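Local coordinates for protein hydroxyethylphosphonate dioxygenase (Streptomyces albus, PDB 6B9R) that binds 2-hydroxyethylphosphonate at a mononuclear iron centre and probably oxidises it with dioxygen, splitting its carbon-carbon bond to yield hydroxymethylphosphonate, at residues 121-129 and 201-210; 92-100 and 108-116. One frame throughout, in Å; residues are numbered along the deposited sequence.

Overall arrangement
Read from the N terminus, the chain leaves helix 91-96 and runs through strands 99-103 and 106-113, so that interaction 2 (92-100 with 108-116) closes a short hairpin. It then enters strand 123-129 and, after a long excursion rich in strands but without helix, returns along strand 202-208, where interaction 1 (121-129 with 201-210) closes. The two contacts are therefore in series, neither nested nor crossed. In space they join four strands that lie side by side in one antiparallel sheet: strands 106-113 and 123-129 are direct neighbours, and the contact centres lie about 10 Å apart. Thr114 OG1 probably hydrogen-bonds Pro124 O between them, and both contacts touch the second subunit.

Interaction 1 of 2, residues 121-129 and 201-210; sequences SYRPEWISM and AYILALTYGG
Trp126 and Tyr202 meet obliquely on the face of the sheet that also carries Pro124, Leu204 and Leu206. Trp126 NE1 comes over one face of the Tyr202 ring, 3.4 Å from Tyr202 CD2, while the five-membered ring and the phenol plane are turned 33° apart. With CG anti to the backbone N (chi1 175°), the indole swings across toward strand 202-208. Farther along this face, Pro124 CB touches Leu206 CD2 at 3.5 Å. On the other face, Ile127 CD1 reaches Ala205 CB at 3.8 Å, and the bent chain of Met129 crosses Ile203 at about a right angle.

Behind these contacts stands an antiparallel backbone pairing, the strand axes at 168°. Glu125 and Ala205 exchange two N-H to O bonds, as do Ile127 and Ile203. At Arg123 the pairing is reinforced: its N reaches Thr207 O at 2.7 Å, and Thr207 OG1 donates to Arg123 O at 2.7 Å, whereas Thr207 N adds a weak bond to that oxygen. Beyond the strand ends, Ser121 OG accepts Gly209 N at 3.1 Å.

Ile127 lines the substrate pocket, and the nearest atom of the Thr207 side chain is about 5 Å from the iron. The Glu125 carboxylate leads away to a salt bridge with Arg99. Strands 106-113 and 152-158 flank the pair, making it an inner pairing of the sheet, consistent with the cupin-type beta barrel of this enzyme family.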
loop_
_atom_site.group_PDB
_atom_site.type_symbol
_atom_site.label_atom_id
_atom_site.label_comp_id
_atom_site.label_asym_id
_atom_site.label_seq_id
_atom_site.Cartn_x
_atom_site.Cartn_y
_atom_site.Cartn_z
ATOM N N SER A 121 7.628 8.796 -5.436
ATOM C CA SER A 121 8.718 8.515 -4.501
ATOM C C SER A 121 10.115 8.644 -5.103
ATOM O O SER A 121 11.095 8.351 -4.402
ATOM C CB SER A 121 8.572 7.106 -3.919
ATOM O OG SER A 121 8.812 6.151 -4.920
ATOM N N TYR A 122 10.249 9.037 -6.371
ATOM C CA TYR A 122 11.585 9.158 -6.951
ATOM C C TYR A 122 12.427 10.118 -6.134
ATOM O O TYR A 122 11.950 11.182 -5.717
ATOM C CB TYR A 122 11.550 9.706 -8.371
ATOM C CG TYR A 122 10.903 8.860 -9.419
ATOM C CD1 TYR A 122 11.545 7.735 -9.933
ATOM C CD2 TYR A 122 9.678 9.231 -9.956
ATOM C CE1 TYR A 122 10.943 6.971 -10.920
ATOM C CE2 TYR A 122 9.085 8.489 -10.945
ATOM C CZ TYR A 122 9.716 7.360 -11.425
ATOM O OH TYR A 122 9.103 6.629 -12.418
ATOM N N ARG A 123 13.691 9.751 -5.931
ATOM C CA ARG A 123 14.738 10.679 -5.495
ATOM C C ARG A 123 15.908 10.505 -6.455
ATOM O O ARG A 123 16.902 9.833 -6.135
ATOM C CB ARG A 123 15.144 10.430 -4.043
ATOM C CG ARG A 123 14.026 10.777 -3.031
ATOM C CD ARG A 123 13.827 12.277 -2.925
ATOM N NE ARG A 123 12.808 12.636 -1.920
ATOM C CZ ARG A 123 11.505 12.686 -2.173
ATOM N NH1 ARG A 123 11.055 12.405 -3.380
ATOM N NH2 ARG A 123 10.652 13.031 -1.216
ATOM N N PRO A 124 15.817 11.088 -7.656
ATOM C CA PRO A 124 16.801 10.789 -8.705
ATOM C C PRO A 124 17.895 11.832 -8.788
ATOM O O PRO A 124 17.630 13.004 -9.081
ATOM C CB PRO A 124 15.945 10.784 -9.972
ATOM C CG PRO A 124 14.896 11.856 -9.688
ATOM C CD PRO A 124 14.691 11.869 -8.186
ATOM N N GLU A 125 19.137 11.423 -8.552
ATOM C CA GLU A 125 20.255 12.351 -8.525
ATOM C C GLU A 125 21.233 11.993 -9.633
ATOM O O GLU A 125 21.547 10.817 -9.838
ATOM C CB GLU A 125 20.965 12.336 -7.157
ATOM C CG GLU A 125 20.060 12.685 -5.976
ATOM C CD GLU A 125 19.852 14.181 -5.809
ATOM O OE1 GLU A 125 20.836 14.887 -5.517
ATOM O OE2 GLU A 125 18.701 14.645 -5.972
ATOM N N TRP A 126 21.650 13.012 -10.378
ATOM C CA TRP A 126 22.870 12.965 -11.165
ATOM C C TRP A 126 24.039 13.103 -10.201
ATOM O O TRP A 126 24.023 13.987 -9.339
ATOM C CB TRP A 126 22.842 14.109 -12.180
ATOM C CG TRP A 126 24.061 14.321 -13.036
ATOM C CD1 TRP A 126 24.223 13.937 -14.339
ATOM C CD2 TRP A 126 25.268 15.014 -12.670
ATOM N NE1 TRP A 126 25.461 14.332 -14.797
ATOM C CE2 TRP A 126 26.120 14.992 -13.794
ATOM C CE3 TRP A 126 25.716 15.633 -11.494
ATOM C CZ2 TRP A 126 27.393 15.570 -13.780
ATOM C CZ3 TRP A 126 26.982 16.215 -11.482
ATOM C CH2 TRP A 126 27.802 16.178 -12.619
ATOM N N ILE A 127 25.038 12.222 -10.304
ATOM C CA ILE A 127 26.150 12.253 -9.357
ATOM C C ILE A 127 27.446 11.970 -10.104
ATOM O O ILE A 127 27.606 10.897 -10.693
ATOM C CB ILE A 127 25.982 11.250 -8.199
ATOM C CG1 ILE A 127 24.602 11.401 -7.533
ATOM C CG2 ILE A 127 27.107 11.454 -7.186
ATOM C CD1 ILE A 127 24.304 10.358 -6.484
ATOM N N SER A 128 28.375 12.923 -10.078
ATOM C CA SER A 128 29.669 12.712 -10.711
ATOM C C SER A 128 30.647 12.133 -9.702
ATOM O O SER A 128 30.697 12.560 -8.547
ATOM C CB SER A 128 30.229 14.009 -11.291
ATOM O OG SER A 128 30.586 14.900 -10.262
ATOM N N MET A 129 31.432 11.157 -10.148
ATOM C CA MET A 129 32.475 10.589 -9.309
ATOM C C MET A 129 33.676 11.524 -9.314
ATOM O O MET A 129 34.278 11.759 -10.367
ATOM C CB MET A 129 32.861 9.202 -9.812
ATOM C CG MET A 129 31.907 8.094 -9.394
ATOM S SD MET A 129 30.289 8.188 -10.196
ATOM C CE MET A 129 29.269 8.835 -8.865
ATOM N N ALA A 201 32.785 10.696 -15.817
ATOM C CA ALA A 201 32.458 9.506 -15.031
ATOM C C ALA A 201 31.369 9.901 -14.049
ATOM O O ALA A 201 31.642 10.626 -13.087
ATOM C CB ALA A 201 33.685 8.959 -14.300
ATOM N N TYR A 202 30.139 9.457 -14.303
ATOM C CA TYR A 202 29.027 9.841 -13.445
ATOM C C TYR A 202 27.933 8.789 -13.539
ATOM O O TYR A 202 28.007 7.852 -14.337
ATOM C CB TYR A 202 28.507 11.236 -13.802
ATOM C CG TYR A 202 27.951 11.408 -15.205
ATOM C CD1 TYR A 202 28.777 11.771 -16.263
ATOM C CD2 TYR A 202 26.596 11.249 -15.459
ATOM C CE1 TYR A 202 28.272 11.946 -17.538
ATOM C CE2 TYR A 202 26.083 11.422 -16.736
ATOM C CZ TYR A 202 26.925 11.769 -17.771
ATOM O OH TYR A 202 26.421 11.951 -19.044
ATOM N N ILE A 203 26.922 8.934 -12.677
ATOM C CA ILE A 203 25.793 8.018 -12.645
ATOM C C ILE A 203 24.499 8.818 -12.596
ATOM O O ILE A 203 24.461 9.968 -12.160
ATOM C CB ILE A 203 25.847 7.041 -11.451
ATOM C CG1 ILE A 203 25.709 7.795 -10.114
ATOM C CG2 ILE A 203 27.116 6.175 -11.500
ATOM C CD1 ILE A 203 25.843 6.893 -8.900
ATOM N N LEU A 204 23.440 8.186 -13.063
ATOM C CA LEU A 204 22.079 8.597 -12.736
ATOM C C LEU A 204 21.634 7.619 -11.662
ATOM O O LEU A 204 21.318 6.462 -11.956
ATOM C CB LEU A 204 21.167 8.582 -13.958
ATOM C CG LEU A 204 21.217 9.810 -14.889
ATOM C CD1 LEU A 204 20.692 11.064 -14.191
ATOM C CD2 LEU A 204 22.615 10.067 -15.434
ATOM N N ALA A 205 21.672 8.080 -10.409
ATOM C CA ALA A 205 21.285 7.301 -9.229
ATOM C C ALA A 205 19.809 7.567 -8.967
ATOM O O ALA A 205 19.450 8.556 -8.320
ATOM C CB ALA A 205 22.142 7.684 -8.023
ATOM N N LEU A 206 18.949 6.700 -9.500
ATOM C CA LEU A 206 17.510 6.895 -9.441
ATOM C C LEU A 206 16.964 6.072 -8.275
ATOM O O LEU A 206 16.506 4.935 -8.430
ATOM C CB LEU A 206 16.867 6.502 -10.782
ATOM C CG LEU A 206 17.542 7.040 -12.061
ATOM C CD1 LEU A 206 16.720 6.710 -13.315
ATOM C CD2 LEU A 206 17.809 8.541 -11.973
ATOM N N THR A 207 17.027 6.657 -7.080
ATOM C CA THR A 207 16.467 5.971 -5.925
ATOM C C THR A 207 14.959 6.206 -5.845
ATOM O O THR A 207 14.430 7.197 -6.356
ATOM C CB THR A 207 17.141 6.415 -4.617
ATOM O OG1 THR A 207 16.789 7.771 -4.321
ATOM C CG2 THR A 207 18.665 6.304 -4.708
ATOM N N TYR A 208 14.266 5.269 -5.202
ATOM C CA TYR A 208 12.812 5.299 -5.116
ATOM C C TYR A 208 12.382 4.368 -3.990
ATOM O O TYR A 208 13.178 3.580 -3.463
ATOM C CB TYR A 208 12.159 4.933 -6.459
ATOM C CG TYR A 208 12.259 3.461 -6.833
ATOM C CD1 TYR A 208 13.412 2.953 -7.434
ATOM C CD2 TYR A 208 11.194 2.590 -6.607
ATOM C CE1 TYR A 208 13.514 1.612 -7.779
ATOM C CE2 TYR A 208 11.284 1.231 -6.949
ATOM C CZ TYR A 208 12.456 0.753 -7.543
ATOM O OH TYR A 208 12.572 -0.584 -7.903
ATOM N N GLY A 209 11.112 4.500 -3.596
ATOM C CA GLY A 209 10.662 3.872 -2.366
ATOM C C GLY A 209 9.615 2.775 -2.515
ATOM O O GLY A 209 9.838 1.635 -2.092
ATOM N N GLY A 210 8.454 3.094 -3.043
ATOM C CA GLY A 210 7.448 2.076 -3.103
ATOM C C GLY A 210 6.668 1.849 -1.818
ATOM O O GLY A 210 6.371 2.766 -1.039
#

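Interaction 2 of 2, residues 92-100 and 108-116; sequences KESEASSRI and YYEYRDTAM. With 2HE ((2-hydroxyethyl)phosphonic acid), chain F.
Glu110 and Ile100 form a non-hydrogen-bonded antiparallel pair, and the glutamate side chain can be followed outward from there. Its CB and CG pack against Ile100 CG1, the CG contact measuring 3.9 Å. Since CG is anti to the backbone N (chi1 -180°) and the chain stays extended, the carboxylate is carried to Ser98, whose OG donates to Glu110 OE2 over 2.6 Å on the anti side. Arg112 grips the same oxygen side-on with NE and NH2, the NE bond being 3.1 Å; OE2 lies in the guanidinium plane, although NE stands well above the carboxylate plane. At the other tip, OE1 receives a weak bond from Arg112 NH2. Cutting Glu110 back to an alanine removes the carboxylate and is likely to strip Ser98 OG of this acceptor and Arg112 of its salt-bridge partner, leaving the guanidinium held less firmly, by Glu95 CG and Trp126.

Tyr111 projects to the opposite face, where Arg99 crosses it, NH1 lying 3.5 Å from Tyr111 CB. Arg99 NH2 makes a salt bridge of 2.9 Å to Asp113 OD1, while NE and NH2 together hold Ser97 O. At the helix end, Ser94 OG donates to Asp113 O (2.7 Å) and Ser97 OG accepts Asp113 N. Arg30 of the second subunit binds Asp113 OD2.

Tyr111 OH donates a very short 2.5 Å bond to phosphonate O2. This is a beta hairpin with a classic bulge, Tyr108 and Tyr109 facing Ile101, with Tyr109 and Tyr111 lining the 2-hydroxyethylphosphonate pocket.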
loop_
_atom_site.group_PDB
_atom_site.type_symbol
_atom_site.label_atom_id
_atom_site.label_comp_id
_atom_site.label_asym_id
_atom_site.label_seq_id
_atom_site.Cartn_x
_atom_site.Cartn_y
_atom_site.Cartn_z
ATOM N N LYS A 92 19.834 23.771 -16.285
ATOM C CA LYS A 92 20.135 24.931 -15.452
ATOM C C LYS A 92 19.606 24.750 -14.034
ATOM O O LYS A 92 20.281 25.106 -13.061
ATOM C CB LYS A 92 19.545 26.193 -16.084
ATOM C CG LYS A 92 19.731 27.458 -15.267
ATOM N N GLU A 93 18.393 24.212 -13.896
ATOM C CA GLU A 93 17.862 23.968 -12.560
ATOM C C GLU A 93 18.642 22.864 -11.861
ATOM O O GLU A 93 18.923 22.955 -10.660
ATOM C CB GLU A 93 16.381 23.607 -12.632
ATOM C CG GLU A 93 15.526 24.592 -13.417
ATOM C CD GLU A 93 14.094 24.114 -13.519
ATOM O OE1 GLU A 93 13.311 24.386 -12.580
ATOM O OE2 GLU A 93 13.757 23.430 -14.509
ATOM N N SER A 94 18.998 21.808 -12.596
ATOM C CA SER A 94 19.786 20.744 -11.990
ATOM C C SER A 94 21.127 21.273 -11.500
ATOM O O SER A 94 21.565 20.951 -10.387
ATOM C CB SER A 94 19.975 19.604 -12.991
ATOM O OG SER A 94 18.733 18.953 -13.230
ATOM N N GLU A 95 21.786 22.101 -12.307
ATOM C CA GLU A 95 23.070 22.660 -11.894
ATOM C C GLU A 95 22.926 23.585 -10.695
ATOM O O GLU A 95 23.816 23.625 -9.839
ATOM C CB GLU A 95 23.717 23.399 -13.065
ATOM C CG GLU A 95 24.195 22.471 -14.173
ATOM C CD GLU A 95 24.608 23.222 -15.412
ATOM O OE1 GLU A 95 24.421 24.457 -15.432
ATOM O OE2 GLU A 95 25.111 22.580 -16.366
ATOM N N ALA A 96 21.819 24.328 -10.610
ATOM C CA ALA A 96 21.616 25.219 -9.474
ATOM C C ALA A 96 21.458 24.444 -8.174
ATOM O O ALA A 96 21.736 24.983 -7.099
ATOM C CB ALA A 96 20.390 26.107 -9.709
ATOM N N SER A 97 20.992 23.197 -8.247
ATOM C CA SER A 97 20.837 22.332 -7.084
ATOM C C SER A 97 22.142 21.663 -6.650
ATOM O O SER A 97 22.109 20.804 -5.762
ATOM C CB SER A 97 19.801 21.244 -7.388
ATOM O OG SER A 97 20.377 20.268 -8.243
ATOM N N SER A 98 23.269 22.025 -7.258
ATOM C CA SER A 98 24.518 21.297 -7.056
ATOM C C SER A 98 24.949 21.287 -5.593
ATOM O O SER A 98 24.900 22.309 -4.903
ATOM C CB SER A 98 25.628 21.921 -7.900
ATOM O OG SER A 98 26.889 21.391 -7.545
ATOM N N ARG A 99 25.398 20.116 -5.136
ATOM C CA ARG A 99 26.034 19.925 -3.839
ATOM C C ARG A 99 27.295 19.104 -4.042
ATOM O O ARG A 99 27.254 18.042 -4.673
ATOM C CB ARG A 99 25.120 19.195 -2.850
ATOM C CG ARG A 99 24.072 20.048 -2.193
ATOM C CD ARG A 99 22.756 19.300 -2.107
ATOM N NE ARG A 99 22.184 19.140 -3.436
ATOM C CZ ARG A 99 21.762 17.995 -3.956
ATOM N NH1 ARG A 99 21.825 16.868 -3.253
ATOM N NH2 ARG A 99 21.266 17.989 -5.187
ATOM N N ILE A 100 28.411 19.586 -3.512
ATOM C CA ILE A 100 29.659 18.833 -3.491
ATOM C C ILE A 100 29.880 18.377 -2.061
ATOM O O ILE A 100 29.810 19.188 -1.131
ATOM C CB ILE A 100 30.845 19.671 -3.993
ATOM C CG1 ILE A 100 30.673 19.992 -5.476
ATOM C CG2 ILE A 100 32.155 18.930 -3.741
ATOM C CD1 ILE A 100 31.558 21.097 -5.967
ATOM N N TYR A 108 34.298 14.250 -3.064
ATOM C CA TYR A 108 34.061 12.861 -3.432
ATOM C C TYR A 108 32.935 12.698 -4.439
ATOM O O TYR A 108 33.080 11.936 -5.399
ATOM C CB TYR A 108 33.772 12.028 -2.165
ATOM C CG TYR A 108 33.975 10.540 -2.355
ATOM C CD1 TYR A 108 35.218 9.953 -2.126
ATOM C CD2 TYR A 108 32.934 9.727 -2.793
ATOM C CE1 TYR A 108 35.413 8.592 -2.310
ATOM C CE2 TYR A 108 33.117 8.368 -2.983
ATOM C CZ TYR A 108 34.362 7.805 -2.746
ATOM O OH TYR A 108 34.542 6.448 -2.934
ATOM N N TYR A 109 31.826 13.417 -4.260
ATOM C CA TYR A 109 30.710 13.417 -5.197
ATOM C C TYR A 109 30.247 14.850 -5.424
ATOM O O TYR A 109 30.328 15.687 -4.524
ATOM C CB TYR A 109 29.495 12.638 -4.673
ATOM C CG TYR A 109 29.650 11.150 -4.445
ATOM C CD1 TYR A 109 30.270 10.329 -5.381
ATOM C CD2 TYR A 109 29.124 10.560 -3.303
ATOM C CE1 TYR A 109 30.380 8.966 -5.167
ATOM C CE2 TYR A 109 29.228 9.203 -3.079
ATOM C CZ TYR A 109 29.856 8.408 -4.014
ATOM O OH TYR A 109 29.953 7.055 -3.784
ATOM N N GLU A 110 29.759 15.129 -6.629
ATOM C CA GLU A 110 28.876 16.268 -6.857
ATOM C C GLU A 110 27.491 15.741 -7.185
ATOM O O GLU A 110 27.339 14.944 -8.121
ATOM C CB GLU A 110 29.347 17.175 -8.000
ATOM C CG GLU A 110 28.383 18.364 -8.197
ATOM C CD GLU A 110 28.669 19.220 -9.426
ATOM O OE1 GLU A 110 29.560 18.864 -10.216
ATOM O OE2 GLU A 110 27.981 20.253 -9.596
ATOM N N TYR A 111 26.494 16.188 -6.417
ATOM C CA TYR A 111 25.099 15.805 -6.591
ATOM C C TYR A 111 24.322 16.908 -7.300
ATOM O O TYR A 111 24.532 18.095 -7.036
ATOM C CB TYR A 111 24.404 15.551 -5.252
ATOM C CG TYR A 111 24.965 14.478 -4.355
ATOM C CD1 TYR A 111 25.993 14.761 -3.465
ATOM C CD2 TYR A 111 24.425 13.196 -4.351
ATOM C CE1 TYR A 111 26.489 13.793 -2.613
ATOM C CE2 TYR A 111 24.918 12.215 -3.503
ATOM C CZ TYR A 111 25.950 12.523 -2.636
ATOM O OH TYR A 111 26.438 11.563 -1.782
ATOM N N ARG A 112 23.394 16.506 -8.167
ATOM C CA ARG A 112 22.455 17.430 -8.797
ATOM C C ARG A 112 21.078 16.782 -8.821
ATOM O O ARG A 112 20.949 15.624 -9.236
ATOM C CB ARG A 112 22.901 17.791 -10.229
ATOM C CG ARG A 112 24.181 18.612 -10.284
ATOM C CD ARG A 112 24.550 18.998 -11.708
ATOM N NE ARG A 112 25.909 19.520 -11.780
ATOM C CZ ARG A 112 26.609 19.619 -12.907
ATOM N NH1 ARG A 112 26.078 19.232 -14.062
ATOM N NH2 ARG A 112 27.845 20.101 -12.875
ATOM N N ASP A 113 20.053 17.516 -8.378
ATOM C CA ASP A 113 18.692 17.020 -8.524
ATOM C C ASP A 113 18.306 16.927 -9.987
ATOM O O ASP A 113 18.710 17.754 -10.813
ATOM C CB ASP A 113 17.675 17.942 -7.851
ATOM C CG ASP A 113 17.882 18.073 -6.365
ATOM O OD1 ASP A 113 18.510 17.193 -5.756
ATOM O OD2 ASP A 113 17.411 19.080 -5.819
ATOM N N THR A 114 17.472 15.935 -10.297
ATOM C CA THR A 114 16.720 15.884 -11.543
ATOM C C THR A 114 15.226 15.790 -11.203
ATOM O O THR A 114 14.829 15.941 -10.041
ATOM C CB THR A 114 17.221 14.743 -12.439
ATOM O OG1 THR A 114 17.076 13.489 -11.775
ATOM C CG2 THR A 114 18.689 14.948 -12.772
ATOM N N ALA A 115 14.396 15.559 -12.220
ATOM C CA ALA A 115 12.956 15.783 -12.081
ATOM C C ALA A 115 12.357 14.934 -10.964
ATOM O O ALA A 115 12.534 13.715 -10.931
ATOM C CB ALA A 115 12.243 15.489 -13.403
ATOM N N MET A 116 11.630 15.595 -10.059
ATOM C CA MET A 116 10.985 14.964 -8.914
ATOM C C MET A 116 9.573 15.507 -8.773
ATOM O O MET A 116 9.212 16.512 -9.390
ATOM C CB MET A 116 11.730 15.239 -7.612
ATOM C CG MET A 116 12.974 14.484 -7.472
ATOM S SD MET A 116 13.791 14.735 -5.904
ATOM C CE MET A 116 14.826 16.143 -6.291
HETATM O O3 2HE F . 24.217 7.054 -1.888
HETATM P P 2HE F . 25.447 7.885 -1.983
HETATM O O1 2HE F . 26.524 7.416 -0.882
HETATM O O2 2HE F . 25.117 9.454 -1.785
HETATM C CA 2HE F . 26.097 7.593 -3.644
HETATM C CB 2HE F . 24.901 7.513 -4.589
HETATM O O4 2HE F . 24.238 6.242 -4.495
#